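Local coordinates for protein exopolyphosphatase (Aquifex aeolicus, PDB 1T6C) that probably hydrolyses phosphoanhydride bonds in polyphosphate or guanosine pentaphosphate, as an actin-like member of the Ppx/GppA phosphatase family, at residues E83-V88 and V110-E115; M12-I17 and G303-E308. One frame throughout, in Å; residues are numbered along the deposited sequence. Where two conformers were deposited one is given.

Interaction 1 (E83-V88 and V110-E115); sequences ERVKAV and VGLVVE
A87 O and E115 N form the central bond of this parallel strand pair, 2.9 Å long and nearly straight at 168°. The same oxygen also receives a CA-H...O contact from V114, and V88 CA makes another with E115 O at 3.1 Å. V114 fits closely here: its CG1 lies 3.6 Å from V88 C, while its CG2 faces A87 CB. Toward V113 and L112 the chains splay apart, and a water bridges A87 N and V113 O in place of a direct bond. On the other face of the sheet, the K86 chain bends at chi2 (70°) and swings NZ forward to E115 OE1, a salt bridge of 2.6 Å. The lysine meets the anti side of the carboxylate, 31° out of its plane. With a methionine at K86, the partly exposed E115 carboxylate would probably lose its charged mate and turn more freely. V114 also packs on L103 and V106 of helix 99-109, the longer of the two helices between the strands. The arrangement illustrates a beta-alpha-beta crossover, here delivering edge strand 114-116 to the first sheet of an actin-like fold.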
loop_
_atom_site.group_PDB
_atom_site.type_symbol
_atom_site.label_atom_id
_atom_site.label_comp_id
_atom_site.label_asym_id
_atom_site.label_seq_id
_atom_site.Cartn_x
_atom_site.Cartn_y
_atom_site.Cartn_z
ATOM N N GLU A 83 -1.042 24.177 3.802
ATOM C CA GLU A 83 -1.789 24.916 2.781
ATOM C C GLU A 83 -2.692 24.066 1.884
ATOM O O GLU A 83 -3.718 24.544 1.391
ATOM C CB GLU A 83 -0.803 25.733 1.963
ATOM C CG GLU A 83 -0.311 26.927 2.799
ATOM C CD GLU A 83 0.593 27.877 2.036
ATOM O OE1 GLU A 83 0.073 28.724 1.265
ATOM O OE2 GLU A 83 1.811 27.776 2.219
ATOM N N ARG A 84 -2.318 22.806 1.668
ATOM C CA ARG A 84 -3.102 21.899 0.823
ATOM C C ARG A 84 -3.242 20.575 1.541
ATOM O O ARG A 84 -2.229 20.014 1.959
ATOM C CB ARG A 84 -2.456 21.665 -0.541
ATOM C CG ARG A 84 -2.170 22.932 -1.343
ATOM C CD ARG A 84 -1.644 22.658 -2.753
ATOM N NE ARG A 84 -2.685 21.988 -3.518
ATOM C CZ ARG A 84 -3.530 22.566 -4.391
ATOM N NH1 ARG A 84 -3.447 23.847 -4.723
ATOM N NH2 ARG A 84 -4.452 21.816 -4.970
ATOM N N VAL A 85 -4.484 20.122 1.676
ATOM C CA VAL A 85 -4.841 18.895 2.388
ATOM C C VAL A 85 -5.777 18.083 1.500
ATOM O O VAL A 85 -6.756 18.628 0.957
ATOM C CB VAL A 85 -5.588 19.200 3.675
ATOM C CG1 VAL A 85 -6.023 17.907 4.359
ATOM C CG2 VAL A 85 -4.766 20.058 4.573
ATOM N N LYS A 86 -5.499 16.784 1.363
ATOM C CA LYS A 86 -6.354 15.865 0.628
ATOM C C LYS A 86 -6.587 14.650 1.522
ATOM O O LYS A 86 -5.638 14.043 2.027
ATOM C CB LYS A 86 -5.737 15.434 -0.698
ATOM C CG LYS A 86 -6.495 14.392 -1.474
ATOM C CD LYS A 86 -7.788 14.938 -2.035
ATOM C CE LYS A 86 -8.680 13.854 -2.567
ATOM N NZ LYS A 86 -9.829 14.462 -3.315
ATOM N N ALA A 87 -7.839 14.343 1.760
ATOM C CA ALA A 87 -8.210 13.186 2.594
ATOM C C ALA A 87 -8.978 12.179 1.766
ATOM O O ALA A 87 -9.883 12.541 0.983
ATOM C CB ALA A 87 -9.023 13.632 3.742
ATOM N N VAL A 88 -8.603 10.911 1.916
ATOM C CA VAL A 88 -9.209 9.828 1.144
ATOM C C VAL A 88 -9.626 8.694 2.058
ATOM O O VAL A 88 -9.049 8.517 3.138
ATOM C CB VAL A 88 -8.278 9.294 0.004
ATOM C CG1 VAL A 88 -7.893 10.370 -0.985
ATOM C CG2 VAL A 88 -7.029 8.643 0.566
ATOM N N VAL A 110 -15.683 18.068 11.518
ATOM C CA VAL A 110 -14.231 18.220 11.374
ATOM C C VAL A 110 -13.856 19.332 10.370
ATOM O O VAL A 110 -12.804 19.945 10.470
ATOM C CB VAL A 110 -13.557 16.871 10.969
ATOM C CG1 VAL A 110 -12.058 17.029 10.962
ATOM C CG2 VAL A 110 -13.997 15.727 11.889
ATOM N N GLY A 111 -14.710 19.593 9.381
ATOM C CA GLY A 111 -14.423 20.626 8.418
ATOM C C GLY A 111 -13.608 20.140 7.250
ATOM O O GLY A 111 -13.002 20.940 6.530
ATOM N N LEU A 112 -13.689 18.837 7.003
ATOM C CA LEU A 112 -12.852 18.154 6.023
ATOM C C LEU A 112 -13.741 17.326 5.095
ATOM O O LEU A 112 -14.623 16.609 5.573
ATOM C CB LEU A 112 -11.857 17.221 6.718
ATOM C CG LEU A 112 -10.344 17.417 6.585
ATOM C CD1 LEU A 112 -9.915 18.817 6.269
ATOM C CD2 LEU A 112 -9.699 16.917 7.873
ATOM N N VAL A 113 -13.503 17.410 3.798
ATOM C CA VAL A 113 -14.050 16.453 2.831
ATOM C C VAL A 113 -13.114 15.251 2.708
ATOM O O VAL A 113 -11.919 15.427 2.533
ATOM C CB VAL A 113 -14.275 17.096 1.435
ATOM C CG1 VAL A 113 -14.742 16.086 0.439
ATOM C CG2 VAL A 113 -15.312 18.204 1.554
ATOM N N VAL A 114 -13.678 14.057 2.850
ATOM C CA VAL A 114 -12.958 12.801 2.631
ATOM C C VAL A 114 -13.547 12.189 1.352
ATOM O O VAL A 114 -14.752 11.988 1.251
ATOM C CB VAL A 114 -13.164 11.824 3.790
ATOM C CG1 VAL A 114 -12.454 10.474 3.479
ATOM C CG2 VAL A 114 -12.661 12.407 5.097
ATOM N N GLU A 115 -12.696 11.981 0.353
ATOM C CA GLU A 115 -13.099 11.360 -0.889
ATOM C C GLU A 115 -12.912 9.856 -0.808
ATOM O O GLU A 115 -11.836 9.395 -0.511
ATOM C CB GLU A 115 -12.263 11.881 -2.045
ATOM C CG GLU A 115 -12.789 11.323 -3.356
ATOM C CD GLU A 115 -11.941 11.677 -4.550
ATOM O OE1 GLU A 115 -10.836 12.267 -4.397
ATOM O OE2 GLU A 115 -12.394 11.312 -5.659
HETATM O O HOH W 1 -9.974 16.091 0.864
#

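Interaction 2 (M12-I17 and G303-E308); sequences MRVASI and GVLVSE
The flat A15-S16 peptide group takes the L305 CD2 methyl on one face, with A15 C and S16 N each 3.6 Å from that carbon. The A15 methyl projects on the opposite side of the peptide plane, and at the edge A15 O bonds to the backbone of K86 in the neighbouring strand. L305 CB does not aim at the strand; with CG turned beside the backbone N (chi1 -52°), the branch swings in and CD2 reaches the peptide. V14 and L305 cross at a slant, CG2 of the valine 4.0 Å from L305 CD2. Packing is tightest at S16, whose CB meets V304 CG1 at 3.5 Å, closer than usual for two carbons. S16 OG passes L305 CD2 and hydrogen-bonds to R301 O, so this buried hydroxyl is satisfied at the start of the helix. E308 brings CB near V14 but leads its carboxylate away, where OE1 forms a salt bridge with R84. The N-to-C directions of 12-17 and 303-308 differ by 138°, closer to antiparallel than to crossed, with the axes 7.5 Å apart. This buried, mostly apolar seam is a worked case of helix-on-sheet packing in the actin-like fold: helix 300-313, near the C-terminus, packs against the first strand of the first sheet.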
loop_
_atom_site.group_PDB
_atom_site.type_symbol
_atom_site.label_atom_id
_atom_site.label_comp_id
_atom_site.label_asym_id
_atom_site.label_seq_id
_atom_site.Cartn_x
_atom_site.Cartn_y
_atom_site.Cartn_z
ATOM N N MET A 12 6.100 25.371 0.931
ATOM C CA MET A 12 4.698 25.104 1.179
ATOM C C MET A 12 4.610 23.767 1.906
ATOM O O MET A 12 5.376 22.849 1.643
ATOM C CB MET A 12 3.929 25.022 -0.142
ATOM C CG MET A 12 2.507 24.621 0.027
ATOM S SD MET A 12 1.546 24.784 -1.446
ATOM C CE MET A 12 1.517 26.616 -1.648
ATOM N N ARG A 13 3.681 23.679 2.826
ATOM C CA ARG A 13 3.371 22.403 3.464
ATOM C C ARG A 13 2.073 21.832 2.905
ATOM O O ARG A 13 1.109 22.562 2.630
ATOM C CB ARG A 13 3.279 22.573 4.967
ATOM C CG ARG A 13 4.598 22.950 5.591
ATOM C CD ARG A 13 4.470 23.331 7.023
ATOM N NE ARG A 13 5.773 23.417 7.648
ATOM C CZ ARG A 13 5.934 23.727 8.913
ATOM N NH1 ARG A 13 4.881 23.967 9.698
ATOM N NH2 ARG A 13 7.143 23.771 9.425
ATOM N N VAL A 14 2.051 20.504 2.741
ATOM C CA VAL A 14 0.910 19.757 2.194
ATOM C C VAL A 14 0.705 18.532 3.073
ATOM O O VAL A 14 1.617 18.090 3.766
ATOM C CB VAL A 14 1.129 19.380 0.693
ATOM C CG1 VAL A 14 1.309 20.662 -0.109
ATOM C CG2 VAL A 14 2.285 18.451 0.491
ATOM N N ALA A 15 -0.509 18.019 3.087
ATOM C CA ALA A 15 -0.819 16.862 3.899
ATOM C C ALA A 15 -1.799 15.936 3.228
ATOM O O ALA A 15 -2.635 16.349 2.423
ATOM C CB ALA A 15 -1.402 17.293 5.195
ATOM N N SER A 16 -1.727 14.675 3.643
ATOM C CA SER A 16 -2.655 13.649 3.212
ATOM C C SER A 16 -3.192 12.950 4.432
ATOM O O SER A 16 -2.469 12.805 5.417
ATOM C CB SER A 16 -2.017 12.622 2.253
ATOM O OG SER A 16 -1.045 11.860 2.904
ATOM N N ILE A 17 -4.452 12.552 4.349
ATOM C CA ILE A 17 -5.096 11.705 5.371
ATOM C C ILE A 17 -5.658 10.524 4.608
ATOM O O ILE A 17 -6.318 10.689 3.583
ATOM C CB ILE A 17 -6.185 12.478 6.076
ATOM C CG1 ILE A 17 -5.580 13.596 6.923
ATOM C CG2 ILE A 17 -7.016 11.538 6.914
ATOM C CD1 ILE A 17 -6.598 14.508 7.555
ATOM N N GLY A 303 1.911 9.647 -2.485
ATOM C CA GLY A 303 1.472 10.029 -3.831
ATOM C C GLY A 303 0.398 11.086 -3.804
ATOM O O GLY A 303 0.301 11.917 -4.705
ATOM N N VAL A 304 -0.441 11.051 -2.771
ATOM C CA VAL A 304 -1.384 12.136 -2.573
ATOM C C VAL A 304 -0.655 13.482 -2.382
ATOM O O VAL A 304 -1.096 14.519 -2.894
ATOM C CB VAL A 304 -2.320 11.828 -1.375
ATOM C CG1 VAL A 304 -3.184 13.049 -0.992
ATOM C CG2 VAL A 304 -3.219 10.625 -1.682
ATOM N N LEU A 305 0.469 13.457 -1.687
ATOM C CA LEU A 305 1.270 14.661 -1.471
ATOM C C LEU A 305 1.835 15.135 -2.805
ATOM O O LEU A 305 1.826 16.333 -3.113
ATOM C CB LEU A 305 2.405 14.412 -0.500
ATOM C CG LEU A 305 2.072 13.778 0.842
ATOM C CD1 LEU A 305 3.343 13.363 1.520
ATOM C CD2 LEU A 305 1.273 14.738 1.708
ATOM N N VAL A 306 2.324 14.192 -3.601
ATOM C CA VAL A 306 2.868 14.534 -4.904
ATOM C C VAL A 306 1.776 15.177 -5.764
ATOM O O VAL A 306 2.012 16.177 -6.442
ATOM C CB VAL A 306 3.482 13.305 -5.619
ATOM C CG1 VAL A 306 3.865 13.672 -7.038
ATOM C CG2 VAL A 306 4.706 12.793 -4.856
ATOM N N SER A 307 0.582 14.613 -5.732
ATOM C CA SER A 307 -0.535 15.125 -6.511
ATOM C C SER A 307 -0.837 16.570 -6.132
ATOM O O SER A 307 -1.098 17.399 -7.013
ATOM C CB SER A 307 -1.756 14.242 -6.302
ATOM O OG SER A 307 -2.888 14.770 -6.959
ATOM N N GLU A 308 -0.759 16.882 -4.842
ATOM C CA GLU A 308 -1.058 18.229 -4.384
ATOM C C GLU A 308 -0.021 19.203 -4.894
ATOM O O GLU A 308 -0.372 20.322 -5.274
ATOM C CB GLU A 308 -1.195 18.299 -2.851
ATOM C CG GLU A 308 -2.516 17.747 -2.323
ATOM C CD GLU A 308 -3.785 18.311 -3.000
ATOM O OE1 GLU A 308 -3.931 19.553 -3.111
ATOM O OE2 GLU A 308 -4.650 17.509 -3.420
#

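Overall arrangement
The centres of interactions 1 and 2 lie 11 Å apart on one mixed sheet, in which strand 84-89 sits between strands 12-19 and 114-116. Along the chain the segments come in the order 12-17, 83-88, 110-115, 303-308, so interaction 2 joins the two ends around the local crossover of interaction 1. Strand 84-89 and helix 300-313 connect them directly: R84 NE pairs with E308 OE1 at 2.8 Å, and K86 CB packs on V304 CG1. In sequence order this sheet comes first, then the second, with the calcium site, and the last helix returns to pack on the first. The side chains of V88 and V304 are about 12 and about 13 Å from the calcium ion.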